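Long-range contacts in prophage MuSo2, 43 kDa tail protein (Shewanella oneidensis, PDB 3CDD), which probably serves as a trimeric structural component of the baseplate in a Mu-like contractile phage tail: residues Gly112-Gln117 with Ile147-Gly152; Glu142-Ile147 with Ala160-Gln165; Ala188-Ile193 with Thr303-Ile308; Lys297-Asn302 with Met318-Ile323. All coordinates share one frame; numbering follows the deposited sequence.

Interaction 1: Gly112-Gln117 with Ile147-Gly152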
loop_
_atom_site.group_PDB
_atom_site.type_symbol
_atom_site.label_atom_id
_atom_site.label_comp_id
_atom_site.label_asym_id
_atom_site.label_seq_id
_atom_site.Cartn_x
_atom_site.Cartn_y
_atom_site.Cartn_z
ATOM N N GLY A 112 17.530 26.060 20.347
ATOM C CA GLY A 112 16.948 25.825 19.017
ATOM C C GLY A 112 17.826 26.077 17.806
ATOM O O GLY A 112 17.325 26.094 16.678
ATOM N N GLN A 113 19.127 26.272 18.033
ATOM C CA GLN A 113 20.071 26.517 16.942
ATOM C C GLN A 113 21.521 26.258 17.332
ATOM O O GLN A 113 21.920 26.473 18.478
ATOM C CB GLN A 113 19.910 27.937 16.367
ATOM C CG GLN A 113 20.584 29.035 17.149
ATOM C CD GLN A 113 20.345 30.405 16.543
ATOM O OE1 GLN A 113 21.290 31.095 16.135
ATOM N NE2 GLN A 113 19.074 30.812 16.479
ATOM N N PHE A 114 22.301 25.793 16.364
ATOM C CA PHE A 114 23.731 25.539 16.566
ATOM C C PHE A 114 24.558 26.558 15.794
ATOM O O PHE A 114 24.295 26.817 14.618
ATOM C CB PHE A 114 24.102 24.105 16.146
ATOM C CG PHE A 114 23.250 23.048 16.796
ATOM C CD1 PHE A 114 22.120 22.556 16.153
ATOM C CD2 PHE A 114 23.566 22.559 18.069
ATOM C CE1 PHE A 114 21.321 21.589 16.768
ATOM C CE2 PHE A 114 22.774 21.595 18.685
ATOM C CZ PHE A 114 21.651 21.111 18.037
ATOM N N ASN A 115 25.564 27.119 16.467
ATOM C CA ASN A 115 26.396 28.187 15.917
ATOM C C ASN A 115 27.822 27.722 15.711
ATOM O O ASN A 115 28.506 27.364 16.673
ATOM C CB ASN A 115 26.422 29.400 16.866
ATOM C CG ASN A 115 25.052 29.777 17.375
ATOM O OD1 ASN A 115 24.167 30.145 16.599
ATOM N ND2 ASN A 115 24.865 29.695 18.688
ATOM N N ASN A 116 28.271 27.746 14.461
ATOM C CA ASN A 116 29.677 27.473 14.111
ATOM C C ASN A 116 30.143 26.095 14.581
ATOM O O ASN A 116 31.272 25.918 15.043
ATOM C CB ASN A 116 30.588 28.604 14.623
ATOM C CG ASN A 116 30.216 29.950 14.035
ATOM O OD1 ASN A 116 30.157 30.101 12.814
ATOM N ND2 ASN A 116 29.969 30.943 14.896
ATOM N N GLN A 117 29.244 25.123 14.449
ATOM C CA GLN A 117 29.476 23.762 14.893
ATOM C C GLN A 117 29.671 22.853 13.698
ATOM O O GLN A 117 29.004 23.007 12.668
ATOM C CB GLN A 117 28.273 23.261 15.705
ATOM C CG GLN A 117 27.941 24.088 16.948
ATOM C CD GLN A 117 29.057 24.055 17.973
ATOM O OE1 GLN A 117 29.369 22.999 18.523
ATOM N NE2 GLN A 117 29.674 25.206 18.228
ATOM N N ILE A 147 22.637 26.771 12.058
ATOM C CA ILE A 147 21.675 25.699 11.781
ATOM C C ILE A 147 20.502 25.842 12.741
ATOM O O ILE A 147 20.683 25.835 13.953
ATOM C CB ILE A 147 22.317 24.287 11.986
ATOM C CG1 ILE A 147 23.496 24.062 11.030
ATOM C CG2 ILE A 147 21.264 23.139 11.918
ATOM C CD1 ILE A 147 23.135 24.058 9.559
ATOM N N GLN A 148 19.304 25.982 12.197
ATOM C CA GLN A 148 18.114 26.006 13.025
ATOM C C GLN A 148 17.321 24.700 12.980
ATOM O O GLN A 148 17.041 24.160 11.905
ATOM C CB GLN A 148 17.228 27.179 12.642
ATOM C CG GLN A 148 17.356 28.324 13.608
ATOM C CD GLN A 148 16.999 29.651 12.984
ATOM O OE1 GLN A 148 17.412 29.959 11.863
ATOM N NE2 GLN A 148 16.238 30.452 13.710
ATOM N N ILE A 149 16.971 24.197 14.161
ATOM C CA ILE A 149 16.116 23.024 14.267
ATOM C C ILE A 149 14.747 23.341 13.680
ATOM O O ILE A 149 14.074 24.252 14.143
ATOM C CB ILE A 149 15.914 22.576 15.737
ATOM C CG1 ILE A 149 17.228 22.600 16.534
ATOM C CG2 ILE A 149 15.184 21.220 15.791
ATOM C CD1 ILE A 149 18.367 21.857 15.894
ATOM N N GLU A 150 14.343 22.590 12.657
ATOM C CA GLU A 150 12.988 22.696 12.127
ATOM C C GLU A 150 12.003 22.174 13.177
ATOM O O GLU A 150 12.389 21.432 14.088
ATOM C CB GLU A 150 12.860 21.948 10.798
ATOM C CG GLU A 150 13.469 22.706 9.615
ATOM C CD GLU A 150 14.010 21.787 8.522
ATOM O OE1 GLU A 150 13.281 20.856 8.100
ATOM O OE2 GLU A 150 15.163 22.002 8.072
ATOM N N GLN A 151 10.743 22.580 13.067
ATOM C CA GLN A 151 9.731 22.222 14.058
ATOM C C GLN A 151 9.559 20.711 14.114
ATOM O O GLN A 151 9.150 20.094 13.120
ATOM C CB GLN A 151 8.374 22.842 13.710
ATOM C CG GLN A 151 8.219 24.330 13.944
ATOM C CD GLN A 151 6.781 24.806 13.695
ATOM O OE1 GLN A 151 5.863 23.993 13.513
ATOM N NE2 GLN A 151 6.586 26.119 13.687
ATOM N N GLY A 152 9.855 20.122 15.274
ATOM C CA GLY A 152 9.602 18.695 15.510
ATOM C C GLY A 152 10.595 17.777 14.815
ATOM O O GLY A 152 10.419 16.553 14.787
HETATM O O HOH W 1 14.656 26.972 15.617
#

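Interaction 2: Glu142-Ile147 with Ala160-Gln165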
loop_
_atom_site.group_PDB
_atom_site.type_symbol
_atom_site.label_atom_id
_atom_site.label_comp_id
_atom_site.label_asym_id
_atom_site.label_seq_id
_atom_site.Cartn_x
_atom_site.Cartn_y
_atom_site.Cartn_z
ATOM N N GLU A 142 33.947 21.366 7.120
ATOM C CA GLU A 142 33.822 22.671 7.765
ATOM C C GLU A 142 32.678 22.710 8.767
ATOM O O GLU A 142 31.725 21.943 8.638
ATOM C CB GLU A 142 33.628 23.784 6.717
ATOM C CG GLU A 142 34.888 24.179 5.963
ATOM C CD GLU A 142 35.996 24.676 6.874
ATOM O OE1 GLU A 142 35.928 25.843 7.343
ATOM O OE2 GLU A 142 36.944 23.895 7.112
ATOM N N PRO A 143 32.775 23.603 9.777
ATOM C CA PRO A 143 31.623 23.905 10.632
ATOM C C PRO A 143 30.447 24.474 9.823
ATOM O O PRO A 143 30.652 24.956 8.704
ATOM C CB PRO A 143 32.174 24.973 11.602
ATOM C CG PRO A 143 33.423 25.509 10.934
ATOM C CD PRO A 143 33.985 24.326 10.207
ATOM N N PHE A 144 29.231 24.391 10.365
ATOM C CA PHE A 144 28.095 25.131 9.814
ATOM C C PHE A 144 27.953 26.448 10.591
ATOM O O PHE A 144 27.916 26.447 11.838
ATOM C CB PHE A 144 26.798 24.337 9.948
ATOM C CG PHE A 144 26.793 22.993 9.204
ATOM C CD1 PHE A 144 27.368 21.859 9.771
ATOM C CD2 PHE A 144 26.191 22.878 7.948
ATOM C CE1 PHE A 144 27.359 20.632 9.090
ATOM C CE2 PHE A 144 26.178 21.663 7.262
ATOM C CZ PHE A 144 26.751 20.530 7.841
ATOM N N GLN A 145 27.846 27.564 9.880
ATOM C CA GLN A 145 27.739 28.846 10.580
ATOM C C GLN A 145 26.509 28.914 11.487
ATOM O O GLN A 145 26.634 29.206 12.672
ATOM C CB GLN A 145 27.769 30.040 9.631
ATOM C CG GLN A 145 28.168 31.318 10.370
ATOM C CD GLN A 145 27.282 32.486 10.044
ATOM O OE1 GLN A 145 26.998 32.749 8.875
ATOM N NE2 GLN A 145 26.845 33.215 11.081
ATOM N N ARG A 146 25.332 28.630 10.932
ATOM C CA ARG A 146 24.091 28.649 11.698
ATOM C C ARG A 146 23.067 27.661 11.162
ATOM O O ARG A 146 22.683 27.717 9.990
ATOM C CB ARG A 146 23.483 30.052 11.763
ATOM C CG ARG A 146 22.293 30.143 12.707
ATOM C CD ARG A 146 21.759 31.556 12.811
ATOM N NE ARG A 146 20.928 31.923 11.668
ATOM C CZ ARG A 146 19.995 32.876 11.690
ATOM N NH1 ARG A 146 19.742 33.569 12.807
ATOM N NH2 ARG A 146 19.302 33.142 10.586
ATOM N N ILE A 147 22.637 26.771 12.058
ATOM C CA ILE A 147 21.675 25.699 11.781
ATOM C C ILE A 147 20.502 25.842 12.741
ATOM O O ILE A 147 20.683 25.835 13.953
ATOM C CB ILE A 147 22.317 24.287 11.986
ATOM C CG1 ILE A 147 23.496 24.062 11.030
ATOM C CG2 ILE A 147 21.264 23.139 11.918
ATOM C CD1 ILE A 147 23.135 24.058 9.559
ATOM N N ALA A 160 21.038 13.850 9.205
ATOM C CA ALA A 160 21.042 13.372 7.828
ATOM C C ALA A 160 21.110 14.542 6.835
ATOM O O ALA A 160 21.878 14.484 5.876
ATOM C CB ALA A 160 19.824 12.452 7.551
ATOM N N ARG A 161 20.352 15.611 7.075
ATOM C CA ARG A 161 20.448 16.781 6.189
ATOM C C ARG A 161 21.826 17.475 6.239
ATOM O O ARG A 161 22.397 17.822 5.203
ATOM C CB ARG A 161 19.278 17.765 6.338
ATOM C CG ARG A 161 19.012 18.366 7.718
ATOM C CD ARG A 161 17.969 19.494 7.557
ATOM N NE ARG A 161 17.535 20.152 8.795
ATOM C CZ ARG A 161 18.044 21.290 9.267
ATOM N NH1 ARG A 161 19.039 21.904 8.625
ATOM N NH2 ARG A 161 17.559 21.828 10.385
ATOM N N LEU A 162 22.377 17.619 7.432
ATOM C CA LEU A 162 23.751 18.109 7.584
ATOM C C LEU A 162 24.766 17.210 6.854
ATOM O O LEU A 162 25.627 17.709 6.117
ATOM C CB LEU A 162 24.110 18.233 9.073
ATOM C CG LEU A 162 23.255 19.172 9.946
ATOM C CD1 LEU A 162 23.760 19.142 11.392
ATOM C CD2 LEU A 162 23.232 20.601 9.439
ATOM N N ALA A 163 24.656 15.894 7.075
ATOM C CA ALA A 163 25.523 14.900 6.436
ATOM C C ALA A 163 25.578 15.097 4.919
ATOM O O ALA A 163 26.636 14.965 4.291
ATOM C CB ALA A 163 25.045 13.484 6.769
ATOM N N LYS A 164 24.424 15.423 4.346
ATOM C CA LYS A 164 24.259 15.514 2.907
ATOM C C LYS A 164 25.006 16.740 2.359
ATOM O O LYS A 164 25.447 16.751 1.216
ATOM C CB LYS A 164 22.765 15.605 2.595
ATOM C CG LYS A 164 22.316 14.823 1.395
ATOM C CD LYS A 164 20.854 15.146 1.051
ATOM C CE LYS A 164 20.734 15.676 -0.393
ATOM N NZ LYS A 164 19.319 15.768 -0.883
ATOM N N GLN A 165 25.133 17.775 3.184
ATOM C CA GLN A 165 25.863 18.989 2.825
ATOM C C GLN A 165 27.372 18.851 3.060
ATOM O O GLN A 165 28.122 19.792 2.807
ATOM C CB GLN A 165 25.321 20.194 3.622
ATOM C CG GLN A 165 23.855 20.525 3.373
ATOM C CD GLN A 165 23.288 21.510 4.380
ATOM O OE1 GLN A 165 22.422 21.166 5.184
ATOM N NE2 GLN A 165 23.775 22.739 4.342
#

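Interaction 3: Ala188-Ile193 with Thr303-Ile308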
loop_
_atom_site.group_PDB
_atom_site.type_symbol
_atom_site.label_atom_id
_atom_site.label_comp_id
_atom_site.label_asym_id
_atom_site.label_seq_id
_atom_site.Cartn_x
_atom_site.Cartn_y
_atom_site.Cartn_z
ATOM N N ALA A 188 36.217 -6.710 2.621
ATOM C CA ALA A 188 35.665 -7.792 3.427
ATOM C C ALA A 188 36.701 -8.898 3.693
ATOM O O ALA A 188 36.565 -9.661 4.659
ATOM C CB ALA A 188 34.417 -8.364 2.780
ATOM N N GLY A 189 37.740 -8.963 2.853
ATOM C CA GLY A 189 38.710 -10.046 2.897
ATOM C C GLY A 189 38.221 -11.314 2.220
ATOM O O GLY A 189 38.736 -12.408 2.478
ATOM N N VAL A 190 37.235 -11.165 1.337
ATOM C CA VAL A 190 36.616 -12.297 0.671
ATOM C C VAL A 190 35.996 -11.824 -0.648
ATOM O O VAL A 190 35.615 -10.656 -0.783
ATOM C CB VAL A 190 35.525 -12.932 1.604
ATOM C CG1 VAL A 190 34.374 -11.942 1.853
ATOM C CG2 VAL A 190 34.996 -14.267 1.070
ATOM N N SER A 191 35.897 -12.742 -1.608
ATOM C CA SER A 191 35.136 -12.514 -2.833
ATOM C C SER A 191 33.870 -13.350 -2.829
ATOM O O SER A 191 33.823 -14.413 -2.203
ATOM C CB SER A 191 35.979 -12.880 -4.053
ATOM O OG SER A 191 37.106 -12.040 -4.144
ATOM N N LEU A 192 32.844 -12.857 -3.514
ATOM C CA LEU A 192 31.667 -13.639 -3.796
ATOM C C LEU A 192 31.800 -14.196 -5.218
ATOM O O LEU A 192 31.640 -13.464 -6.200
ATOM C CB LEU A 192 30.407 -12.773 -3.657
ATOM C CG LEU A 192 30.024 -12.296 -2.246
ATOM C CD1 LEU A 192 29.109 -11.050 -2.313
ATOM C CD2 LEU A 192 29.300 -13.410 -1.466
ATOM N N ILE A 193 32.085 -15.491 -5.308
ATOM C CA ILE A 193 32.420 -16.144 -6.573
ATOM C C ILE A 193 31.370 -17.200 -6.917
ATOM O O ILE A 193 31.223 -18.205 -6.205
ATOM C CB ILE A 193 33.847 -16.801 -6.518
ATOM C CG1 ILE A 193 34.889 -15.786 -6.060
ATOM C CG2 ILE A 193 34.241 -17.384 -7.887
ATOM C CD1 ILE A 193 36.153 -16.396 -5.423
ATOM N N THR A 303 31.850 -2.610 3.587
ATOM C CA THR A 303 33.114 -3.216 3.210
ATOM C C THR A 303 33.026 -3.618 1.752
ATOM O O THR A 303 31.918 -3.818 1.215
ATOM C CB THR A 303 33.513 -4.440 4.088
ATOM O OG1 THR A 303 32.439 -5.378 4.151
ATOM C CG2 THR A 303 33.922 -4.013 5.521
ATOM N N LEU A 304 34.187 -3.714 1.107
ATOM C CA LEU A 304 34.251 -3.997 -0.316
ATOM C C LEU A 304 34.486 -5.491 -0.557
ATOM O O LEU A 304 35.304 -6.136 0.136
ATOM C CB LEU A 304 35.374 -3.163 -0.980
ATOM C CG LEU A 304 35.263 -1.632 -1.110
ATOM C CD1 LEU A 304 36.547 -1.073 -1.684
ATOM C CD2 LEU A 304 34.088 -1.210 -1.981
ATOM N N VAL A 305 33.778 -6.017 -1.557
ATOM C CA VAL A 305 33.815 -7.437 -1.884
ATOM C C VAL A 305 33.890 -7.624 -3.423
ATOM O O VAL A 305 33.011 -7.159 -4.144
ATOM C CB VAL A 305 32.597 -8.159 -1.217
ATOM C CG1 VAL A 305 31.277 -7.762 -1.884
ATOM C CG2 VAL A 305 32.776 -9.652 -1.238
ATOM N N PRO A 306 34.977 -8.235 -3.941
ATOM C CA PRO A 306 34.916 -8.525 -5.384
ATOM C C PRO A 306 33.732 -9.437 -5.746
ATOM O O PRO A 306 33.365 -10.329 -4.994
ATOM C CB PRO A 306 36.259 -9.224 -5.679
ATOM C CG PRO A 306 37.179 -8.784 -4.588
ATOM C CD PRO A 306 36.274 -8.642 -3.356
ATOM N N VAL A 307 33.111 -9.188 -6.881
ATOM C CA VAL A 307 31.957 -9.998 -7.282
ATOM C C VAL A 307 32.279 -10.519 -8.685
ATOM O O VAL A 307 32.578 -9.730 -9.575
ATOM C CB VAL A 307 30.623 -9.191 -7.155
ATOM C CG1 VAL A 307 29.405 -9.947 -7.735
ATOM C CG2 VAL A 307 30.362 -8.810 -5.684
ATOM N N ILE A 308 32.332 -11.847 -8.834
ATOM C CA ILE A 308 32.459 -12.495 -10.155
ATOM C C ILE A 308 31.194 -13.314 -10.390
ATOM O O ILE A 308 31.000 -14.355 -9.759
ATOM C CB ILE A 308 33.698 -13.432 -10.276
ATOM C CG1 ILE A 308 34.940 -12.820 -9.610
ATOM C CG2 ILE A 308 33.949 -13.803 -11.754
ATOM C CD1 ILE A 308 36.200 -13.718 -9.657
HETATM O O HOH W 2 37.574 -8.539 -0.162
#

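Interaction 4: Lys297-Asn302 with Met318-Ile323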
loop_
_atom_site.group_PDB
_atom_site.type_symbol
_atom_site.label_atom_id
_atom_site.label_comp_id
_atom_site.label_asym_id
_atom_site.label_seq_id
_atom_site.Cartn_x
_atom_site.Cartn_y
_atom_site.Cartn_z
ATOM N N LYS A 297 35.330 -13.561 10.522
ATOM C CA LYS A 297 34.671 -12.343 10.951
ATOM C C LYS A 297 33.256 -12.330 10.412
ATOM O O LYS A 297 32.977 -12.877 9.343
ATOM C CB LYS A 297 35.449 -11.095 10.507
ATOM C CG LYS A 297 36.903 -11.030 11.028
ATOM C CD LYS A 297 36.994 -10.394 12.414
ATOM C CE LYS A 297 38.436 -10.281 12.910
ATOM N NZ LYS A 297 38.805 -11.334 13.898
ATOM N N LEU A 298 32.344 -11.743 11.185
ATOM C CA LEU A 298 30.986 -11.503 10.727
ATOM C C LEU A 298 31.013 -10.697 9.432
ATOM O O LEU A 298 31.831 -9.789 9.300
ATOM C CB LEU A 298 30.207 -10.732 11.799
ATOM C CG LEU A 298 29.849 -11.496 13.086
ATOM C CD1 LEU A 298 29.101 -10.605 14.107
ATOM C CD2 LEU A 298 29.083 -12.822 12.811
ATOM N N TRP A 299 30.139 -11.029 8.476
ATOM C CA TRP A 299 29.911 -10.162 7.319
ATOM C C TRP A 299 29.548 -8.778 7.822
ATOM O O TRP A 299 28.773 -8.657 8.765
ATOM C CB TRP A 299 28.747 -10.672 6.468
ATOM C CG TRP A 299 29.078 -11.913 5.720
ATOM C CD1 TRP A 299 28.726 -13.202 6.051
ATOM C CD2 TRP A 299 29.812 -11.996 4.498
ATOM N NE1 TRP A 299 29.176 -14.067 5.090
ATOM C CE2 TRP A 299 29.853 -13.358 4.129
ATOM C CE3 TRP A 299 30.419 -11.041 3.655
ATOM C CZ2 TRP A 299 30.521 -13.799 2.976
ATOM C CZ3 TRP A 299 31.079 -11.477 2.517
ATOM C CH2 TRP A 299 31.110 -12.841 2.174
ATOM N N ASN A 300 30.067 -7.740 7.165
ATOM C CA ASN A 300 29.988 -6.376 7.707
ATOM C C ASN A 300 29.582 -5.398 6.627
ATOM O O ASN A 300 30.057 -5.508 5.520
ATOM C CB ASN A 300 31.349 -5.987 8.297
ATOM C CG ASN A 300 31.297 -4.732 9.166
ATOM O OD1 ASN A 300 30.220 -4.196 9.488
ATOM N ND2 ASN A 300 32.464 -4.266 9.557
ATOM N N ILE A 301 28.682 -4.463 6.948
ATOM C CA ILE A 301 28.271 -3.439 5.989
ATOM C C ILE A 301 29.435 -2.491 5.735
ATOM O O ILE A 301 30.354 -2.402 6.540
ATOM C CB ILE A 301 27.026 -2.596 6.440
ATOM C CG1 ILE A 301 27.240 -1.969 7.833
ATOM C CG2 ILE A 301 25.721 -3.425 6.343
ATOM C CD1 ILE A 301 26.034 -1.118 8.329
ATOM N N ASN A 302 29.380 -1.778 4.613
ATOM C CA ASN A 302 30.414 -0.799 4.254
ATOM C C ASN A 302 31.791 -1.439 4.207
ATOM O O ASN A 302 32.769 -0.904 4.749
ATOM C CB ASN A 302 30.388 0.406 5.197
ATOM C CG ASN A 302 31.010 1.637 4.579
ATOM O OD1 ASN A 302 31.130 1.727 3.347
ATOM N ND2 ASN A 302 31.421 2.600 5.426
HETATM N N MSE A 318 32.426 -4.618 -5.264
HETATM C CA MSE A 318 31.173 -4.019 -4.836
HETATM C C MSE A 318 31.223 -3.625 -3.369
HETATM O O MSE A 318 32.069 -4.114 -2.615
HETATM C CB MSE A 318 30.013 -4.997 -5.070
HETATM C CG MSE A 318 29.957 -5.543 -6.492
HETATM SE SE MSE A 318 28.973 -4.416 -7.700
HETATM C CE MSE A 318 27.332 -5.411 -7.635
ATOM N N LEU A 319 30.315 -2.742 -2.968
ATOM C CA LEU A 319 30.199 -2.349 -1.572
ATOM C C LEU A 319 29.026 -3.082 -0.916
ATOM O O LEU A 319 27.927 -3.100 -1.461
ATOM C CB LEU A 319 30.009 -0.831 -1.450
ATOM C CG LEU A 319 30.081 -0.334 0.010
ATOM C CD1 LEU A 319 31.533 -0.214 0.480
ATOM C CD2 LEU A 319 29.303 0.965 0.219
ATOM N N ILE A 320 29.255 -3.677 0.250
ATOM C CA ILE A 320 28.136 -4.267 0.992
ATOM C C ILE A 320 27.303 -3.164 1.632
ATOM O O ILE A 320 27.756 -2.490 2.558
ATOM C CB ILE A 320 28.576 -5.289 2.074
ATOM C CG1 ILE A 320 29.386 -6.429 1.437
ATOM C CG2 ILE A 320 27.335 -5.797 2.846
ATOM C CD1 ILE A 320 29.836 -7.498 2.420
ATOM N N ALA A 321 26.072 -3.019 1.156
ATOM C CA ALA A 321 25.147 -2.004 1.650
ATOM C C ALA A 321 24.216 -2.529 2.754
ATOM O O ALA A 321 23.796 -1.778 3.641
ATOM C CB ALA A 321 24.320 -1.430 0.498
ATOM N N SER A 322 23.890 -3.812 2.712
ATOM C CA SER A 322 22.984 -4.350 3.694
ATOM C C SER A 322 23.233 -5.822 3.884
ATOM O O SER A 322 23.673 -6.485 2.961
ATOM C CB SER A 322 21.562 -4.159 3.179
ATOM O OG SER A 322 20.658 -4.401 4.218
ATOM N N ILE A 323 22.891 -6.343 5.056
ATOM C CA ILE A 323 22.992 -7.762 5.305
ATOM C C ILE A 323 21.757 -8.212 6.031
ATOM O O ILE A 323 21.383 -7.594 7.029
ATOM C CB ILE A 323 24.252 -8.117 6.187
ATOM C CG1 ILE A 323 25.533 -7.691 5.493
ATOM C CG2 ILE A 323 24.341 -9.605 6.397
ATOM C CD1 ILE A 323 26.710 -7.561 6.481
#

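Interaction 1: Gly112-Gln117 with Ile147-Gly152
Phe114 and Ile147 face each other as a hydrogen-bonded antiparallel pair: Phe114 N donates to Ile147 O at 2.9 Å, and Ile147 N returns a bond to Phe114 O at 3.1 Å. A third backbone bond, from Ile149 N to Gly112 O at 3.2 Å, lies beyond the paired residues.

The tight side is apolar. Phe114 CD1 lies 4.4 Å from Ile147 CG2, and Leu158 of helix 155-164 touches the side chains of Phe114, Ile147 and Ile149. Helix 119-127 adds Ile122, Ile125 and Val126 around the Phe114 ring, which also stacks on Tyr109.

The other side is looser and wetter. Gln113 and Gln148 run alongside each other in the same direction, touching mainly through Gln113 CB and Gln148 CG at 3.8 Å. A water donates to both Gly112 O (3.0 Å) and Ile149 O (3.1 Å), bridging the chains where direct pairing ends. The result is a two-stranded antiparallel sheet with an apolar face on helices 119-127 and 155-164 and a polar glutamine face, within the gp44-like second domain.

Interaction 2: Glu142-Ile147 with Ala160-Gln165
Phe144 and Ile147 meet Leu162 in a strand-on-helix contact, in which strand 144-148 lays its apolar side chains against helix 155-164. The central element is a CH-pi interaction. Leu162 CD2 stands 3.8 Å from the centroid of the Phe144 ring and only 12° off the ring normal, so a single methyl sits squarely over one face. The far end of the ring reaches on to the helix itself: Phe144 CZ comes within 3.7 Å of Leu162 CB and 3.5 Å of Leu162 O. Phe144 CG is anti to its own carbonyl carbon (chi1 -61°), which sends the ring out from the strand toward the helix.

The same leucine methyl serves Ile147 as well. Ile147 CD1 is 3.5 Å from Leu162 CD2, tighter than usual for two methyls; the leucine methyl meets the ring face in one direction and Ile147 CD1 in another, steeply inclined to the first. Leu162 thus joins the two-stranded sheet 113-115/144-148 to helix 155-164 within this gp44-like domain, and Leu119 and Ile122 of helix 119-127 continue its apolar surround.

Around this core the partners become polar. Gln165 approaches the edge of the Phe144 ring, its amide plane turned 74° from the ring plane, with Gln165 CB 4.0 Å from Phe144 CE2. Arg161 slides past Ile147 in the opposite direction, Arg161 NH1 lying 4.2 Å from Ile147 CG2. Its NE forms salt bridges with Glu153 and Glu150, which anchor the guanidinium beside the apolar contact, and Arg166 makes a cation-pi interaction with Phe144.

Interaction 3: Ala188-Ile193 with Thr303-Ile308
Ala188 N donates to Leu304 O at 2.7 Å in a nearly straight bond (170° at the hydrogen), fastening the start of segment 188-193 to its partner chain. Farther along, Leu192 uses both of its backbone groups: its N donates to Pro306 O at 3.0 Å, and its O accepts from Ile308 N at 3.2 Å. Bonds from one residue to two that flank its opposite number, Val307, are the signature of parallel pairing. Here strand 192-193 is added to strand 304-309 in the fourth GpP domain, a member of the phage barrel clan.

Between these anchors the chains bow apart at Gly189 and Val190, and a water fills in. It donates to Val190 O, with weaker bonds to Gly189 N and Leu304 O.

Packing follows the same line. Val305 CG2, which stands anti to the backbone N, touches both Val190 CG1 (4.2 Å), running beside it, and Leu192 CG (3.9 Å). Leu192 also reaches Val307, and Tyr285 of strand 281-288 touches both of these side chains. On the other face of the pairing, Ile193 CG1 and Ile308 CD1 are 4.4 Å apart. Thr303 flanks Ala188 at the beginning, its OG1 bonded to Asn300 O. At Pro306 the hydroxyl of Ser191 comes against the proline ring, with Ser191 OG 3.3 Å from Pro306 CG.

Interaction 4: Lys297-Asn302 with Met318-Ile323
Asn302 and Ile320 make the hydrogen bond of this contact, Asn302 N donating to Ile320 O at 2.7 Å. A weaker CA-H...O contact from Ile301 CA reaches the same oxygen at 3.6 Å, so Ile320 O is approached by two successive residues of the loop. The side chain of Asn302 is also held by polar partners: OD1 accepts from Ser184 N and ND2 donates to Arg182 O, while Asn302 OD1 rests 3.5 Å from Leu319 CD1. Asn300 in turn is tied through OD1 to Arg26.

The strand receiving the loop is not regular. Ala321 and Ser322 both face Ser337 of strand 331-339, a classic beta bulge, and Ile301 lies over it, with Ile301 CG2 3.7 Å from Ala321 O.

Apolar contacts come from the CD1 methyls of Ile320 and Ile323. Ile320 CD1 meets Trp299 CE3 at 3.8 Å, the two side chains crossing at about a right angle. With chi1 -60° and an extended chi2 of 160°, Ile323 brings CD1 to the loop backbone, 3.3 Å from Trp299 O and 3.7 Å from Trp299 CB.

The four contacts form two pairs. Interactions 1 and 2 lie in the gp44-like second domain, with centres about 10 Å apart; they share Ile147 and strand 144-148, one giving its pairing with strand 113-115 and the other its seat on helix 155-164. Interactions 3 and 4, their centres also about 10 Å apart, meet through neighbouring strands 304-309 and 317-328, and Val190 of one packs on Trp299 of the other. Within each pair the segments alternate along the chain, whereas the first pair closes before the second opens. Centres of interactions 1 and 3 are about 41 Å apart, on opposite sides of the chain's centre, so the two pairs belong to well-separated parts of the chain, with interaction 4 in the fourth GpP domain.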